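Local coordinates for regulatory protein (Pseudomonas aeruginosa, PDB 5J2Y), which represses virulence genes of the quorum-sensing network and binds promoter DNA through a helix-turn-helix domain, at residues G41-E45 with N46-L50; R23-Q27 with E28-S32. All coordinates share one frame; numbering follows the deposited sequence. Where two conformers were deposited one is given.

Contact 1. Residues G41-E45 with N46-L50; sequences GSRFE and NGENL. With nucleotides of chain C; nucleotides of chain F.
Leu50 lays its CD1 methyl over one face of the Phe44 ring, a CH-pi contact 3.7 Å from the centroid and 17° off the ring normal. Between the two residues the chain turns through a Schellman motif that ends helix 38-45, the recognition helix of the helix-turn-helix domain: Glu48 N donates to Arg43 O at 3.0 Å, Gly47 N to Phe44 O at 3.0 Å, and Gly47, with positive phi, is the C-prime residue. That turn sends Glu48 back along the helix. With CG anti to the backbone N (chi1 -173°), the extended Glu48 chain brings OE1 obliquely to the Phe44 ring, 3.3 Å from CE1, and beside Arg43 CB. Arg43 itself leads away to the DNA, giving NH1 to O6 and NH2 to N7 of guanine DG10 of chain C, a bidentate reading of the base edge in the major groove. One helical turn on from Ser42, Asn46 ND2 donates to Ser42 O at 3.1 Å, nearly straight at 170°, and also to OP1 of DA8 of chain C. Ser42 holds the same phosphate by a 2.7 Å hydrogen bond from OG to OP2. A water bridges the turn, donating to Phe44 O and, at 2.7 Å, to Glu48 O.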
loop_
_atom_site.group_PDB
_atom_site.type_symbol
_atom_site.label_atom_id
_atom_site.label_comp_id
_atom_site.label_asym_id
_atom_site.label_seq_id
_atom_site.Cartn_x
_atom_site.Cartn_y
_atom_site.Cartn_z
ATOM N N GLY A 41 -4.201 2.973 6.671
ATOM C CA GLY A 41 -3.302 1.893 6.438
ATOM C C GLY A 41 -3.447 0.851 7.535
ATOM O O GLY A 41 -3.429 -0.355 7.257
ATOM N N SER A 42 -3.598 1.296 8.781
ATOM C CA SER A 42 -3.715 0.354 9.914
ATOM C C SER A 42 -4.955 -0.487 9.783
ATOM O O SER A 42 -4.934 -1.704 10.000
ATOM C CB SER A 42 -3.802 1.085 11.255
ATOM O OG SER A 42 -4.158 0.180 12.320
ATOM N N ARG A 43 -6.059 0.154 9.451
ATOM C CA ARG A 43 -7.311 -0.605 9.319
ATOM C C ARG A 43 -7.243 -1.590 8.148
ATOM O O ARG A 43 -7.716 -2.715 8.275
ATOM C CB ARG A 43 -8.484 0.322 9.204
ATOM C CG ARG A 43 -8.665 1.177 10.455
ATOM C CD ARG A 43 -9.937 2.037 10.444
ATOM N NE ARG A 43 -10.667 1.981 11.733
ATOM C CZ ARG A 43 -10.847 2.997 12.578
ATOM N NH1 ARG A 43 -10.368 4.204 12.316
ATOM N NH2 ARG A 43 -11.536 2.812 13.701
ATOM N N PHE A 44 -6.595 -1.218 7.039
ATOM C CA PHE A 44 -6.446 -2.176 5.897
ATOM C C PHE A 44 -5.594 -3.409 6.260
ATOM O O PHE A 44 -5.937 -4.519 5.957
ATOM C CB PHE A 44 -5.808 -1.489 4.673
ATOM C CG PHE A 44 -6.663 -0.419 4.040
ATOM C CD1 PHE A 44 -8.046 -0.478 4.074
ATOM C CD2 PHE A 44 -6.076 0.588 3.321
ATOM C CE1 PHE A 44 -8.816 0.484 3.445
ATOM C CE2 PHE A 44 -6.831 1.533 2.644
ATOM C CZ PHE A 44 -8.208 1.497 2.718
ATOM N N GLU A 45 -4.459 -3.168 6.890
ATOM C CA GLU A 45 -3.534 -4.225 7.313
ATOM C C GLU A 45 -4.130 -5.208 8.339
ATOM O O GLU A 45 -3.545 -6.255 8.595
ATOM C CB GLU A 45 -2.265 -3.621 7.898
ATOM C CG GLU A 45 -1.366 -2.988 6.888
ATOM C CD GLU A 45 -0.099 -2.400 7.471
ATOM O OE1 GLU A 45 0.181 -2.655 8.669
ATOM O OE2 GLU A 45 0.621 -1.686 6.721
ATOM N N ASN A 46 -5.259 -4.834 8.925
ATOM C CA ASN A 46 -5.967 -5.647 9.885
ATOM C C ASN A 46 -7.320 -6.083 9.377
ATOM O O ASN A 46 -8.195 -6.471 10.151
ATOM C CB ASN A 46 -6.065 -4.890 11.209
ATOM C CG ASN A 46 -4.767 -4.954 11.984
ATOM O OD1 ASN A 46 -4.499 -5.951 12.634
ATOM N ND2 ASN A 46 -3.928 -3.927 11.868
ATOM N N GLY A 47 -7.486 -6.012 8.057
ATOM C CA GLY A 47 -8.568 -6.697 7.371
ATOM C C GLY A 47 -9.839 -5.927 7.159
ATOM O O GLY A 47 -10.872 -6.526 6.910
ATOM N N GLU A 48 -9.789 -4.599 7.247
ATOM C CA GLU A 48 -10.919 -3.806 6.773
ATOM C C GLU A 48 -11.007 -4.000 5.242
ATOM O O GLU A 48 -9.996 -4.259 4.555
ATOM C CB GLU A 48 -10.748 -2.333 7.142
ATOM C CG GLU A 48 -11.933 -1.414 6.842
ATOM C CD GLU A 48 -11.539 0.063 6.715
ATOM O OE1 GLU A 48 -10.390 0.331 6.305
ATOM O OE2 GLU A 48 -12.376 0.970 6.991
ATOM N N ASN A 49 -12.213 -3.875 4.706
ATOM C CA ASN A 49 -12.394 -3.989 3.270
ATOM C C ASN A 49 -11.502 -3.020 2.476
ATOM O O ASN A 49 -11.582 -1.808 2.629
ATOM C CB ASN A 49 -13.848 -3.747 2.869
ATOM C CG ASN A 49 -14.092 -4.113 1.409
ATOM O OD1 ASN A 49 -14.341 -3.243 0.550
ATOM N ND2 ASN A 49 -13.990 -5.409 1.110
ATOM N N LEU A 50 -10.682 -3.588 1.613
ATOM C CA LEU A 50 -9.802 -2.838 0.768
ATOM C C LEU A 50 -10.613 -2.398 -0.450
ATOM O O LEU A 50 -11.052 -3.223 -1.210
ATOM C CB LEU A 50 -8.662 -3.736 0.350
ATOM C CG LEU A 50 -7.400 -3.084 -0.182
ATOM C CD1 LEU A 50 -6.767 -2.168 0.880
ATOM C CD2 LEU A 50 -6.391 -4.114 -0.665
ATOM P P DA C 8 -1.739 -1.865 14.113
ATOM O OP1 DA C 8 -1.707 -3.333 14.193
ATOM O OP2 DA C 8 -1.922 -1.196 12.806
ATOM O "O5'" DA C 8 -2.873 -1.313 15.090
ATOM C "C5'" DA C 8 -2.620 -1.214 16.491
ATOM C "C4'" DA C 8 -3.845 -0.782 17.263
ATOM O "O4'" DA C 8 -3.826 0.648 17.438
ATOM C "C3'" DA C 8 -5.209 -1.095 16.664
ATOM O "O3'" DA C 8 -6.032 -1.316 17.815
ATOM C "C2'" DA C 8 -5.554 0.179 15.902
ATOM C "C1'" DA C 8 -4.924 1.261 16.772
ATOM N N9 DA C 8 -4.388 2.412 16.064
ATOM C C8 DA C 8 -3.620 2.423 14.928
ATOM N N7 DA C 8 -3.213 3.619 14.578
ATOM C C5 DA C 8 -3.726 4.446 15.568
ATOM C C6 DA C 8 -3.645 5.830 15.776
ATOM N N6 DA C 8 -2.988 6.665 14.968
ATOM N N1 DA C 8 -4.276 6.339 16.855
ATOM C C2 DA C 8 -4.933 5.506 17.666
ATOM N N3 DA C 8 -5.075 4.187 17.579
ATOM C C4 DA C 8 -4.437 3.713 16.498
ATOM P P DG C 10 -13.031 1.448 19.164
ATOM O OP1 DG C 10 -13.260 0.327 20.080
ATOM O OP2 DG C 10 -13.389 1.277 17.732
ATOM O "O5'" DG C 10 -13.779 2.753 19.679
ATOM C "C5'" DG C 10 -13.226 3.548 20.738
ATOM C "C4'" DG C 10 -13.725 4.974 20.666
ATOM O "O4'" DG C 10 -12.880 5.750 19.785
ATOM C "C3'" DG C 10 -15.155 5.182 20.167
ATOM O "O3'" DG C 10 -15.658 6.302 20.902
ATOM C "C2'" DG C 10 -14.965 5.519 18.700
ATOM C "C1'" DG C 10 -13.628 6.255 18.689
ATOM N N9 DG C 10 -12.835 6.035 17.486
ATOM C C8 DG C 10 -12.602 4.832 16.865
ATOM N N7 DG C 10 -11.834 4.941 15.816
ATOM C C5 DG C 10 -11.538 6.293 15.743
ATOM C C6 DG C 10 -10.744 7.014 14.812
ATOM O O6 DG C 10 -10.123 6.585 13.831
ATOM N N1 DG C 10 -10.703 8.369 15.117
ATOM C C2 DG C 10 -11.360 8.962 16.169
ATOM N N2 DG C 10 -11.205 10.284 16.294
ATOM N N3 DG C 10 -12.103 8.303 17.040
ATOM C C4 DG C 10 -12.143 6.982 16.773
ATOM P P DT F 16 -11.649 4.142 2.957
ATOM O OP1 DT F 16 -10.832 4.160 1.721
ATOM O OP2 DT F 16 -11.507 3.025 3.930
ATOM O "O5'" DT F 16 -11.450 5.565 3.644
ATOM C "C5'" DT F 16 -11.865 6.729 2.903
ATOM C "C4'" DT F 16 -11.457 8.001 3.609
ATOM O "O4'" DT F 16 -12.372 8.273 4.697
ATOM C "C3'" DT F 16 -10.051 7.982 4.210
ATOM O "O3'" DT F 16 -9.337 9.148 3.778
ATOM C "C2'" DT F 16 -10.289 7.868 5.708
ATOM C "C1'" DT F 16 -11.672 8.467 5.912
ATOM N N1 DT F 16 -12.480 7.857 6.984
ATOM C C2 DT F 16 -13.208 8.681 7.817
ATOM O O2 DT F 16 -13.173 9.902 7.749
ATOM N N3 DT F 16 -13.971 8.022 8.749
ATOM C C4 DT F 16 -14.073 6.655 8.928
ATOM O O4 DT F 16 -14.779 6.208 9.827
ATOM C C5 DT F 16 -13.298 5.852 8.005
ATOM C C7 DT F 16 -13.346 4.362 8.123
ATOM C C6 DT F 16 -12.542 6.486 7.099
HETATM O O HOH W 1 -7.779 -5.639 4.081
#

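Contact 2. Residues R23-Q27 with E28-S32; sequences RRESQ and ETFWS. With nucleotides of chain C.
The Phe30 ring receives Glu25 at its edge: OE1 stands 3.5 Å from CD1, close to the ring plane, with the carboxylate turned 56° against it. Arg23 NH2 also lies near the ring plane, 4.3 Å from CE1. One face of the Arg23 guanidinium carries Glu25 CD over its centre, and the salt bridge from NH1 to Glu25 OE2 therefore rests on charge alone, with the oxygen well out of the guanidinium plane. Tyr61 and Asp68 take the Arg23 nitrogens as further partners, while Arg33 pairs with Glu25 OE1. On the Trp31 indole, Phe30 CD2 sits over one face toward the rim, and Gln27 O comes to the edge, 3.2 Å from CD1. Gln27 O also accepts from Trp31 N at 2.8 Å. The loop leads into helix 27-32, the first helix of the helix-turn-helix, soon after a Schellman motif in which Arg24 takes positive phi. Ser26 is at the N-cap position: its OG, swung between backbone N and carbonyl carbon (chi1 64°), comes 2.8 Å from Thr29 OG1, and a water accepts from Ser26 N while hydrogen-bonding to Thr29 OG1. Ser26 O takes Phe30 N at 2.9 Å in the first helical turn. The helix start also meets the DNA backbone, for Gln27 N donates to OP2 of DT7 of chain C at 2.9 Å and 171°. The Gln27 side chain runs extended alongside the DT7 sugar; OE1 accepts from Gln38, while NE2 serves Glu45 and the DA8 phosphate of chain C. At the far end, Glu28 O accepts from both Ser32 N and Ser32 OG.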
loop_
_atom_site.group_PDB
_atom_site.type_symbol
_atom_site.label_atom_id
_atom_site.label_comp_id
_atom_site.label_asym_id
_atom_site.label_seq_id
_atom_site.Cartn_x
_atom_site.Cartn_y
_atom_site.Cartn_z
ATOM N N ARG A 23 10.884 -3.895 4.373
ATOM C CA ARG A 23 11.661 -2.696 4.020
ATOM C C ARG A 23 11.883 -1.790 5.224
ATOM O O ARG A 23 12.481 -0.701 5.107
ATOM C CB ARG A 23 10.968 -1.935 2.906
ATOM C CG ARG A 23 10.879 -2.739 1.632
ATOM C CD ARG A 23 9.898 -2.078 0.705
ATOM N NE ARG A 23 10.425 -0.775 0.325
ATOM C CZ ARG A 23 9.720 0.149 -0.284
ATOM N NH1 ARG A 23 10.292 1.301 -0.598
ATOM N NH2 ARG A 23 8.444 -0.089 -0.544
ATOM N N ARG A 24 11.427 -2.268 6.377
ATOM C CA ARG A 24 11.516 -1.561 7.629
ATOM C C ARG A 24 10.933 -0.144 7.471
ATOM O O ARG A 24 11.560 0.819 7.824
ATOM C CB ARG A 24 12.973 -1.559 8.121
ATOM C CG ARG A 24 13.594 -2.953 8.314
ATOM N N GLU A 25 9.719 -0.049 6.936
ATOM C CA GLU A 25 9.026 1.244 6.780
ATOM C C GLU A 25 7.828 1.370 7.719
ATOM O O GLU A 25 7.074 0.417 7.915
ATOM C CB GLU A 25 8.567 1.459 5.335
ATOM C CG GLU A 25 9.693 1.552 4.332
ATOM C CD GLU A 25 9.210 1.821 2.915
ATOM O OE1 GLU A 25 7.996 1.676 2.633
ATOM O OE2 GLU A 25 10.056 2.157 2.056
ATOM N N SER A 26 7.643 2.552 8.280
ATOM C CA SER A 26 6.442 2.819 9.014
ATOM C C SER A 26 5.182 2.773 8.088
ATOM O O SER A 26 5.266 2.952 6.875
ATOM C CB SER A 26 6.538 4.192 9.680
ATOM O OG SER A 26 6.630 5.219 8.701
ATOM N N GLN A 27 4.016 2.589 8.697
ATOM C CA GLN A 27 2.747 2.753 8.018
ATOM C C GLN A 27 2.642 4.128 7.366
ATOM O O GLN A 27 2.220 4.229 6.240
ATOM C CB GLN A 27 1.582 2.566 8.995
ATOM C CG GLN A 27 1.421 1.129 9.446
ATOM C CD GLN A 27 0.276 0.986 10.412
ATOM O OE1 GLN A 27 -0.198 1.969 10.959
ATOM N NE2 GLN A 27 -0.190 -0.243 10.604
ATOM N N GLU A 28 3.060 5.172 8.070
ATOM C CA GLU A 28 2.987 6.536 7.533
ATOM C C GLU A 28 3.781 6.617 6.255
ATOM O O GLU A 28 3.301 7.166 5.258
ATOM C CB GLU A 28 3.546 7.541 8.551
ATOM C CG GLU A 28 3.652 9.022 8.119
ATOM C CD GLU A 28 2.363 9.636 7.564
ATOM O OE1 GLU A 28 1.262 9.261 8.028
ATOM O OE2 GLU A 28 2.463 10.517 6.666
ATOM N N THR A 29 5.004 6.071 6.300
ATOM C CA THR A 29 5.945 6.195 5.192
ATOM C C THR A 29 5.363 5.433 3.997
ATOM O O THR A 29 5.238 5.947 2.919
ATOM C CB THR A 29 7.350 5.642 5.577
ATOM O OG1 THR A 29 7.966 6.473 6.581
ATOM C CG2 THR A 29 8.262 5.616 4.398
ATOM N N PHE A 30 4.940 4.211 4.242
ATOM C CA PHE A 30 4.492 3.327 3.187
ATOM C C PHE A 30 3.155 3.773 2.575
ATOM O O PHE A 30 3.026 3.957 1.341
ATOM C CB PHE A 30 4.374 1.930 3.755
ATOM C CG PHE A 30 3.922 0.909 2.748
ATOM C CD1 PHE A 30 4.831 0.294 1.889
ATOM C CD2 PHE A 30 2.622 0.552 2.686
ATOM C CE1 PHE A 30 4.423 -0.655 0.998
ATOM C CE2 PHE A 30 2.201 -0.382 1.794
ATOM C CZ PHE A 30 3.088 -0.982 0.929
ATOM N N TRP A 31 2.172 4.028 3.424
ATOM C CA TRP A 31 0.845 4.325 2.900
ATOM C C TRP A 31 0.690 5.714 2.280
ATOM O O TRP A 31 -0.126 5.906 1.374
ATOM C CB TRP A 31 -0.178 4.097 3.958
ATOM C CG TRP A 31 -0.327 2.712 4.212
ATOM C CD1 TRP A 31 0.215 1.998 5.249
ATOM C CD2 TRP A 31 -1.067 1.782 3.419
ATOM N NE1 TRP A 31 -0.144 0.668 5.149
ATOM C CE2 TRP A 31 -0.945 0.517 4.044
ATOM C CE3 TRP A 31 -1.823 1.897 2.239
ATOM C CZ2 TRP A 31 -1.560 -0.607 3.556
ATOM C CZ3 TRP A 31 -2.414 0.788 1.734
ATOM C CH2 TRP A 31 -2.281 -0.476 2.396
ATOM N N SER A 32 1.533 6.647 2.707
ATOM C CA SER A 32 1.416 8.005 2.214
ATOM C C SER A 32 1.911 8.165 0.792
ATOM O O SER A 32 1.533 9.126 0.144
ATOM C CB SER A 32 2.081 9.019 3.175
ATOM O OG SER A 32 3.456 8.740 3.321
ATOM P P DT C 7 4.330 0.987 12.475
ATOM O OP1 DT C 7 4.742 -0.344 11.967
ATOM O OP2 DT C 7 4.126 2.112 11.513
ATOM O "O5'" DT C 7 3.030 0.815 13.359
ATOM C "C5'" DT C 7 2.948 -0.215 14.343
ATOM C "C4'" DT C 7 1.604 -0.168 15.034
ATOM O "O4'" DT C 7 1.435 1.090 15.724
ATOM C "C3'" DT C 7 0.375 -0.322 14.136
ATOM O "O3'" DT C 7 -0.403 -1.330 14.772
ATOM C "C2'" DT C 7 -0.305 1.036 14.201
ATOM C "C1'" DT C 7 0.090 1.514 15.575
ATOM N N1 DT C 7 0.061 2.970 15.785
ATOM C C2 DT C 7 -0.632 3.440 16.870
ATOM O O2 DT C 7 -1.282 2.717 17.605
ATOM N N3 DT C 7 -0.557 4.797 17.053
ATOM C C4 DT C 7 0.132 5.707 16.274
ATOM O O4 DT C 7 0.109 6.900 16.558
ATOM C C5 DT C 7 0.851 5.141 15.160
ATOM C C7 DT C 7 1.616 6.052 14.254
ATOM C C6 DT C 7 0.797 3.816 14.984
HETATM O O HOH W 2 9.354 4.661 7.726
#

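Overall arrangement
Contact 2 opens the first helix of the helix-turn-helix and contact 1 closes the second, so they lie in series with centres about 14 Å apart. They meet through the Glu45 carboxylate, which probably takes a hydrogen bond on each oxygen: Trp31 NE1 lies 2.9 Å from Glu45 OE2, and Gln27 NE2 3.1 Å from Glu45 OE1. Arg20 of helix 9-22 adds a salt bridge to OE2, tying three helices together. Gly41 CA also packs 3.6 Å from Trp31 NE1. Both contacts hold chain C: 23-32 the DT7 phosphate, both the DA8 phosphate through Gln27 NE2, Ser42 OG and Asn46 ND2, and 41-50 the DG10 base; contact 1 also packs against DT16 of chain F.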